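Side-chain contacts in nucleoporin NUP145N (Chaetomium thermophilum, PDB 5HB6), which probably helps build the nuclear pore complex and engages transport factors, this piece being its autopeptidase domain: residues V43-N47 with I48-D52; D51-G55 with T56-L60. The protein carries 1 engineered substitution. All blocks are in the same frame, centred on the assembly; numbering follows the deposited sequence.

Interaction 1. Residues V43-N47 with I48-D52; sequences VDLSN and INLDD. With SO4 (sulfate ion), chain D.
L45 and I48 meet three residues apart, the methyl CD2 of L45 lying 3.6 Å from CD1 of I48 as the two side chains slant across each other. The outstretched chain of I48, with CG1 beside its own backbone N (chi1 -71°), also lays CD1 against the carbonyl oxygen of D44. The backbone between the two residues folds into a type I-like beta turn, whose closing bond from I48 N to L45 O is weak at 3.4 Å, although nearly straight. The turn is steadied from its first half: D44 forms an Asx turn, its OD1 taking S46 N at 3.0 Å and, on the syn side, S46 OG at 2.6 Å. One carboxylate oxygen thus holds both the amide and the hydroxyl of S46. Farther along, N49 makes a second Asx turn, and L50 N points almost straight (178°) at sulfate O1, 2.9 Å away. This ion, probably from the crystallisation liquor, is also held by R14 and R21. L45 O has a second partner in R21 NE. The turn lies in the connection between strands 35-39 and 58-61, where L45 and L50 both rest on I13 of helix 10-14.

Interaction 2. Residues D51-G55 with T56-L60; sequences DDLFG and TIVIL
D52 and T56 bring a flat carboxylate and a branched side chain together at about a right angle. The hydroxyl OG1 of T56 donates to D52 OD1 at 2.9 Å, arriving from above the carboxylate plane (43° out of it), while the methyl CG2 of T56 lies 3.7 Å from D52 OD2. The carboxylate is carried there by a D52 CG anti to the backbone N (chi1 -166°). The ring of F54, by contrast, turns from the following residues to meet Y4, the two planes about 20° apart, and touches M6 and V29.

A third flat group, the carbonyl of L53, gathers three bonds. L53 O accepts three amides in succession: T56 N at 3.1 Å from above the carbonyl plane, I57 N at 2.8 Å closer to that plane, and V58 N at 3.2 Å with an intermediate tilt. The first of these closes a type II beta turn with F54 and G55 at its corners, G55 adopting the positive phi usual there. G55 N answers with a 2.8 Å bond to V58 O, and together with the bond from V58 N to L53 O this makes F54 and V58 a single beta bridge just as strand 58-61 begins. On the apolar side L53 and V58 lie side by side, pointing the same way; in one of two L53 conformers its CD2 comes 3.8 Å from V58 CG2, and both residues pack on V29 of strand 28-31. Past the turn, CG1 of I59 approaches G55 O.

Chemically, one carbonyl oxygen satisfies three consecutive amides across the bend. With three N-H groups converging, L53 O is probably strongly polarised, and the reversal is pinned chiefly by backbone bonds, with the D52 to T56 bond as its side-chain supplement.

Read from the N terminus, the chain leaves strand 35-39 and makes two local reversals before pairing again in strand 58-61. Interaction 1 closes the first, within 43-52, by a weak bond, and interaction 2 the second, within 51-60. Neither encloses the other: they follow in series and overlap only at D51 and D52, with D51 reaching back to R14 of helix 10-14 by a salt bridge. Their centres lie 11 Å apart, yet the folded connection brings them into touch, CG2 of I48 packing 3.7 Å from CD1 of I57 in one of its two conformers. The first turn sits against helix 10-14, while the second faces strands 4-7 and 28-31 and leads into the hairpin of strands 58-61 and 64-67.

Interaction 1. Residues V43-N47 with I48-D52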
ATOM      1  N   VAL A  43       3.019   8.354  10.872  1.00 16.75           N
ATOM      2  CA  VAL A  43       2.000   7.497  11.466  1.00 16.97           C
ATOM      3  C   VAL A  43       2.341   7.191  12.918  1.00 19.66           C
ATOM      4  O   VAL A  43       3.505   7.013  13.289  1.00 18.65           O
ATOM      5  CB  VAL A  43       1.779   6.191  10.669  1.00 16.77           C
ATOM      6  CG1 VAL A  43       1.107   6.491   9.325  1.00 17.91           C
ATOM      7  CG2 VAL A  43       3.064   5.446  10.472  1.00 16.86           C
ATOM      8  N   ASP A  44       1.300   7.082  13.727  1.00 21.71           N
ATOM      9  CA  ASP A  44       1.442   6.777  15.148  1.00 24.78           C
ATOM     10  C   ASP A  44       1.375   5.263  15.301  1.00 25.27           C
ATOM     11  O   ASP A  44       0.314   4.663  15.120  1.00 26.45           O
ATOM     12  CB  ASP A  44       0.326   7.462  15.934  1.00 27.45           C
ATOM     13  CG  ASP A  44       0.443   7.257  17.442  1.00 31.90           C
ATOM     14  OD1 ASP A  44       1.318   6.482  17.902  1.00 31.43           O
ATOM     15  OD2 ASP A  44      -0.367   7.878  18.157  1.00 34.96           O
ATOM     16  N   LEU A  45       2.517   4.640  15.581  1.00 24.26           N
ATOM     17  CA  LEU A  45       2.587   3.199  15.767  1.00 24.57           C
ATOM     18  C   LEU A  45       2.711   2.821  17.230  1.00 27.97           C
ATOM     19  O   LEU A  45       3.003   1.662  17.534  1.00 28.91           O
ATOM     20  CB  LEU A  45       3.752   2.608  14.968  1.00 21.50           C
ATOM     21  CG  LEU A  45       3.796   2.911  13.467  1.00 20.29           C
ATOM     22  CD1 LEU A  45       4.968   2.216  12.807  1.00 19.50           C
ATOM     23  CD2 LEU A  45       2.494   2.507  12.805  1.00 21.34           C
ATOM     24  N   SER A  46       2.483   3.772  18.139  1.00 30.58           N
ATOM     25  CA  SER A  46       2.692   3.510  19.560  1.00 33.35           C
ATOM     26  C   SER A  46       1.744   2.447  20.100  1.00 36.55           C
ATOM     27  O   SER A  46       2.067   1.790  21.096  1.00 38.73           O
ATOM     28  CB  SER A  46       2.565   4.808  20.369  1.00 34.02           C
ATOM     29  OG  SER A  46       1.261   5.357  20.287  1.00 35.13           O
ATOM     30  N   ASN A  47       0.578   2.268  19.481  1.00 38.35           N
ATOM     31  CA  ASN A  47      -0.417   1.308  19.951  1.00 40.97           C
ATOM     32  C   ASN A  47      -0.823   0.309  18.869  1.00 39.63           C
ATOM     33  O   ASN A  47      -1.964  -0.161  18.841  1.00 40.59           O
ATOM     34  CB  ASN A  47      -1.619   2.033  20.551  1.00 44.67           C
ATOM     35  CG  ASN A  47      -1.310   2.609  21.925  1.00 48.21           C
ATOM     36  OD1 ASN A  47      -1.285   3.826  22.111  1.00 50.20           O
ATOM     37  ND2 ASN A  47      -1.055   1.730  22.892  1.00 49.28           N
ATOM     38  N   ILE A  48       0.117  -0.042  17.990  1.00 38.32           N
ATOM     39  CA  ILE A  48      -0.067  -1.092  16.997  1.00 38.00           C
ATOM     40  C   ILE A  48       0.876  -2.238  17.339  1.00 35.16           C
ATOM     41  O   ILE A  48       2.036  -2.010  17.702  1.00 35.17           O
ATOM     42  CB  ILE A  48       0.206  -0.534  15.588  1.00 41.09           C
ATOM     43  CG1 ILE A  48      -0.934   0.414  15.203  1.00 43.73           C
ATOM     44  CG2 ILE A  48       0.345  -1.655  14.575  1.00 41.44           C
ATOM     45  CD1 ILE A  48      -0.672   1.248  13.981  1.00 45.43           C
ATOM     46  N   ASN A  49       0.370  -3.469  17.235  1.00 32.66           N
ATOM     47  CA  ASN A  49       1.150  -4.671  17.524  1.00 30.32           C
ATOM     48  C   ASN A  49       1.955  -5.044  16.290  1.00 26.65           C
ATOM     49  O   ASN A  49       1.433  -5.641  15.342  1.00 25.88           O
ATOM     50  CB  ASN A  49       0.222  -5.810  17.926  1.00 32.18           C
ATOM     51  CG  ASN A  49       0.973  -7.091  18.289  1.00 34.58           C
ATOM     52  OD1 ASN A  49       2.201  -7.158  18.211  1.00 35.87           O
ATOM     53  ND2 ASN A  49       0.225  -8.115  18.699  1.00 35.35           N
ATOM     54  N   LEU A  50       3.239  -4.697  16.301  1.00 25.15           N
ATOM     55  CA  LEU A  50       4.081  -4.920  15.137  1.00 25.27           C
ATOM     56  C   LEU A  50       4.323  -6.394  14.871  1.00 25.89           C
ATOM     57  O   LEU A  50       4.742  -6.746  13.766  1.00 25.46           O
ATOM     58  CB  LEU A  50       5.414  -4.201  15.309  1.00 25.44           C
ATOM     59  CG  LEU A  50       5.351  -2.690  15.465  1.00 26.69           C
ATOM     60  CD1 LEU A  50       6.698  -2.193  15.951  1.00 28.54           C
ATOM     61  CD2 LEU A  50       4.998  -2.064  14.141  1.00 26.68           C
ATOM     62  N   ASP A  51       4.071  -7.261  15.850  1.00 28.33           N
ATOM     63  CA  ASP A  51       4.197  -8.695  15.655  1.00 32.79           C
ATOM     64  C   ASP A  51       2.938  -9.318  15.077  1.00 30.66           C
ATOM     65  O   ASP A  51       2.934 -10.515  14.776  1.00 31.33           O
ATOM     66  CB  ASP A  51       4.543  -9.383  16.977  1.00 39.78           C
ATOM     67  CG  ASP A  51       6.032  -9.356  17.277  1.00 46.44           C
ATOM     68  OD1 ASP A  51       6.842  -9.438  16.319  1.00 48.66           O
ATOM     69  OD2 ASP A  51       6.392  -9.242  18.465  1.00 48.96           O
ATOM     70  N   ASP A  52       1.869  -8.547  14.919  1.00 28.03           N
ATOM     71  CA  ASP A  52       0.638  -9.057  14.346  1.00 28.26           C
ATOM     72  C   ASP A  52       0.077  -7.992  13.426  1.00 24.62           C
ATOM     73  O   ASP A  52      -1.069  -7.556  13.541  1.00 25.71           O
ATOM     74  CB  ASP A  52      -0.361  -9.465  15.421  1.00 32.44           C
ATOM     75  CG  ASP A  52      -1.495 -10.290  14.862  1.00 37.65           C
ATOM     76  OD1 ASP A  52      -1.290 -10.913  13.795  1.00 39.24           O
ATOM     77  OD2 ASP A  52      -2.584 -10.316  15.481  1.00 40.32           O
TER
HETATM   78  S   SO4 D1102       5.254  -4.418  19.501  1.00 34.39           S
HETATM   79  O1  SO4 D1102       4.366  -3.532  18.742  1.00 33.93           O
HETATM   80  O2  SO4 D1102       6.479  -3.690  19.828  1.00 35.68           O
HETATM   81  O3  SO4 D1102       5.523  -5.617  18.707  1.00 34.64           O
HETATM   82  O4  SO4 D1102       4.595  -4.826  20.737  1.00 34.72           O

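Interaction 2. Residues D51-G55 with T56-L60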
ATOM      1  N   ASP A  51       4.071  -7.261  15.850  1.00 28.33           N
ATOM      2  CA  ASP A  51       4.197  -8.695  15.655  1.00 32.79           C
ATOM      3  C   ASP A  51       2.938  -9.318  15.077  1.00 30.66           C
ATOM      4  O   ASP A  51       2.934 -10.515  14.776  1.00 31.33           O
ATOM      5  CB  ASP A  51       4.543  -9.383  16.977  1.00 39.78           C
ATOM      6  CG  ASP A  51       6.032  -9.356  17.277  1.00 46.44           C
ATOM      7  OD1 ASP A  51       6.842  -9.438  16.319  1.00 48.66           O
ATOM      8  OD2 ASP A  51       6.392  -9.242  18.465  1.00 48.96           O
ATOM      9  N   ASP A  52       1.869  -8.547  14.919  1.00 28.03           N
ATOM     10  CA  ASP A  52       0.638  -9.057  14.346  1.00 28.26           C
ATOM     11  C   ASP A  52       0.077  -7.992  13.426  1.00 24.62           C
ATOM     12  O   ASP A  52      -1.069  -7.556  13.541  1.00 25.71           O
ATOM     13  CB  ASP A  52      -0.361  -9.465  15.421  1.00 32.44           C
ATOM     14  CG  ASP A  52      -1.495 -10.290  14.862  1.00 37.65           C
ATOM     15  OD1 ASP A  52      -1.290 -10.913  13.795  1.00 39.24           O
ATOM     16  OD2 ASP A  52      -2.584 -10.316  15.481  1.00 40.32           O
ATOM     17  N   LEU A  53       0.920  -7.567  12.491  0.74 21.87           N
ATOM     18  CA  LEU A  53       0.579  -6.575  11.486  0.74 19.43           C
ATOM     19  C   LEU A  53       0.382  -7.218  10.122  0.74 17.54           C
ATOM     20  O   LEU A  53      -0.677  -7.052   9.495  0.74 18.91           O
ATOM     21  CB  LEU A  53       1.703  -5.537  11.416  0.74 20.02           C
ATOM     22  CG  LEU A  53       1.422  -4.219  10.700  0.74 20.51           C
ATOM     23  CD1 LEU A  53       2.283  -3.100  11.299  0.74 22.96           C
ATOM     24  CD2 LEU A  53       1.692  -4.363   9.226  0.74 19.80           C
ATOM     25  N   PHE A  54       1.371  -7.979   9.659  1.00 18.35           N
ATOM     26  CA  PHE A  54       1.313  -8.586   8.335  1.00 17.96           C
ATOM     27  C   PHE A  54       0.149  -9.560   8.270  1.00 19.61           C
ATOM     28  O   PHE A  54       0.040 -10.464   9.107  1.00 21.69           O
ATOM     29  CB  PHE A  54       2.603  -9.366   8.057  1.00 16.67           C
ATOM     30  CG  PHE A  54       3.877  -8.551   8.102  1.00 15.48           C
ATOM     31  CD1 PHE A  54       3.953  -7.249   7.603  1.00 15.01           C
ATOM     32  CD2 PHE A  54       5.018  -9.137   8.614  1.00 16.73           C
ATOM     33  CE1 PHE A  54       5.141  -6.577   7.648  1.00 15.29           C
ATOM     34  CE2 PHE A  54       6.200  -8.465   8.631  1.00 16.57           C
ATOM     35  CZ  PHE A  54       6.268  -7.177   8.156  1.00 15.83           C
ATOM     36  N   GLY A  55      -0.696  -9.406   7.254  1.00 19.25           N
ATOM     37  CA  GLY A  55      -1.796 -10.328   7.072  1.00 19.96           C
ATOM     38  C   GLY A  55      -2.937 -10.168   8.045  1.00 20.95           C
ATOM     39  O   GLY A  55      -3.914 -10.926   7.962  1.00 22.95           O
ATOM     40  N   THR A  56      -2.861  -9.186   8.940  1.00 20.33           N
ATOM     41  CA  THR A  56      -3.849  -8.972   9.989  1.00 21.01           C
ATOM     42  C   THR A  56      -4.352  -7.533   9.923  1.00 20.85           C
ATOM     43  O   THR A  56      -5.558  -7.297   9.864  1.00 23.20           O
ATOM     44  CB  THR A  56      -3.213  -9.268  11.343  1.00 24.56           C
ATOM     45  OG1 THR A  56      -2.858 -10.656  11.391  1.00 27.20           O
ATOM     46  CG2 THR A  56      -4.165  -8.965  12.464  1.00 25.42           C
ATOM     47  N   ILE A  57      -3.430  -6.574   9.983  0.58 18.69           N
ATOM     48  CA  ILE A  57      -3.750  -5.158   9.791  0.58 18.84           C
ATOM     49  C   ILE A  57      -3.599  -4.757   8.325  0.58 17.79           C
ATOM     50  O   ILE A  57      -4.506  -4.168   7.730  0.58 18.21           O
ATOM     51  CB  ILE A  57      -2.855  -4.287  10.708  0.58 19.57           C
ATOM     52  CG1 ILE A  57      -3.153  -4.563  12.191  0.58 24.06           C
ATOM     53  CG2 ILE A  57      -3.060  -2.813  10.411  0.58 19.73           C
ATOM     54  CD1 ILE A  57      -2.300  -3.755  13.172  0.58 25.20           C
ATOM     55  N   VAL A  58      -2.447  -5.066   7.739  1.00 16.87           N
ATOM     56  CA  VAL A  58      -2.164  -4.790   6.336  1.00 15.09           C
ATOM     57  C   VAL A  58      -2.107  -6.127   5.619  1.00 15.24           C
ATOM     58  O   VAL A  58      -1.272  -6.977   5.944  1.00 16.84           O
ATOM     59  CB  VAL A  58      -0.861  -3.992   6.162  1.00 15.47           C
ATOM     60  CG1 VAL A  58      -0.600  -3.724   4.678  1.00 16.14           C
ATOM     61  CG2 VAL A  58      -0.902  -2.698   6.981  1.00 16.02           C
ATOM     62  N   ILE A  59      -2.978  -6.303   4.627  1.00 16.02           N
ATOM     63  CA  ILE A  59      -3.059  -7.553   3.875  1.00 16.21           C
ATOM     64  C   ILE A  59      -2.682  -7.239   2.443  1.00 15.55           C
ATOM     65  O   ILE A  59      -3.338  -6.409   1.794  1.00 16.50           O
ATOM     66  CB  ILE A  59      -4.453  -8.201   3.927  1.00 20.02           C
ATOM     67  CG1 ILE A  59      -4.830  -8.539   5.364  1.00 22.93           C
ATOM     68  CG2 ILE A  59      -4.454  -9.485   3.142  1.00 22.21           C
ATOM     69  CD1 ILE A  59      -5.522  -7.451   6.070  1.00 25.42           C
ATOM     70  N   LEU A  60      -1.654  -7.922   1.952  1.00 15.41           N
ATOM     71  CA  LEU A  60      -1.164  -7.771   0.589  1.00 13.96           C
ATOM     72  C   LEU A  60      -1.260  -9.119  -0.105  1.00 14.39           C
ATOM     73  O   LEU A  60      -0.556 -10.058   0.247  1.00 15.95           O
ATOM     74  CB  LEU A  60       0.278  -7.259   0.606  1.00 14.00           C
ATOM     75  CG  LEU A  60       0.398  -5.811   1.069  1.00 16.29           C
ATOM     76  CD1 LEU A  60       1.831  -5.414   1.311  1.00 15.40           C
ATOM     77  CD2 LEU A  60      -0.187  -4.875   0.031  1.00 19.67           C
TER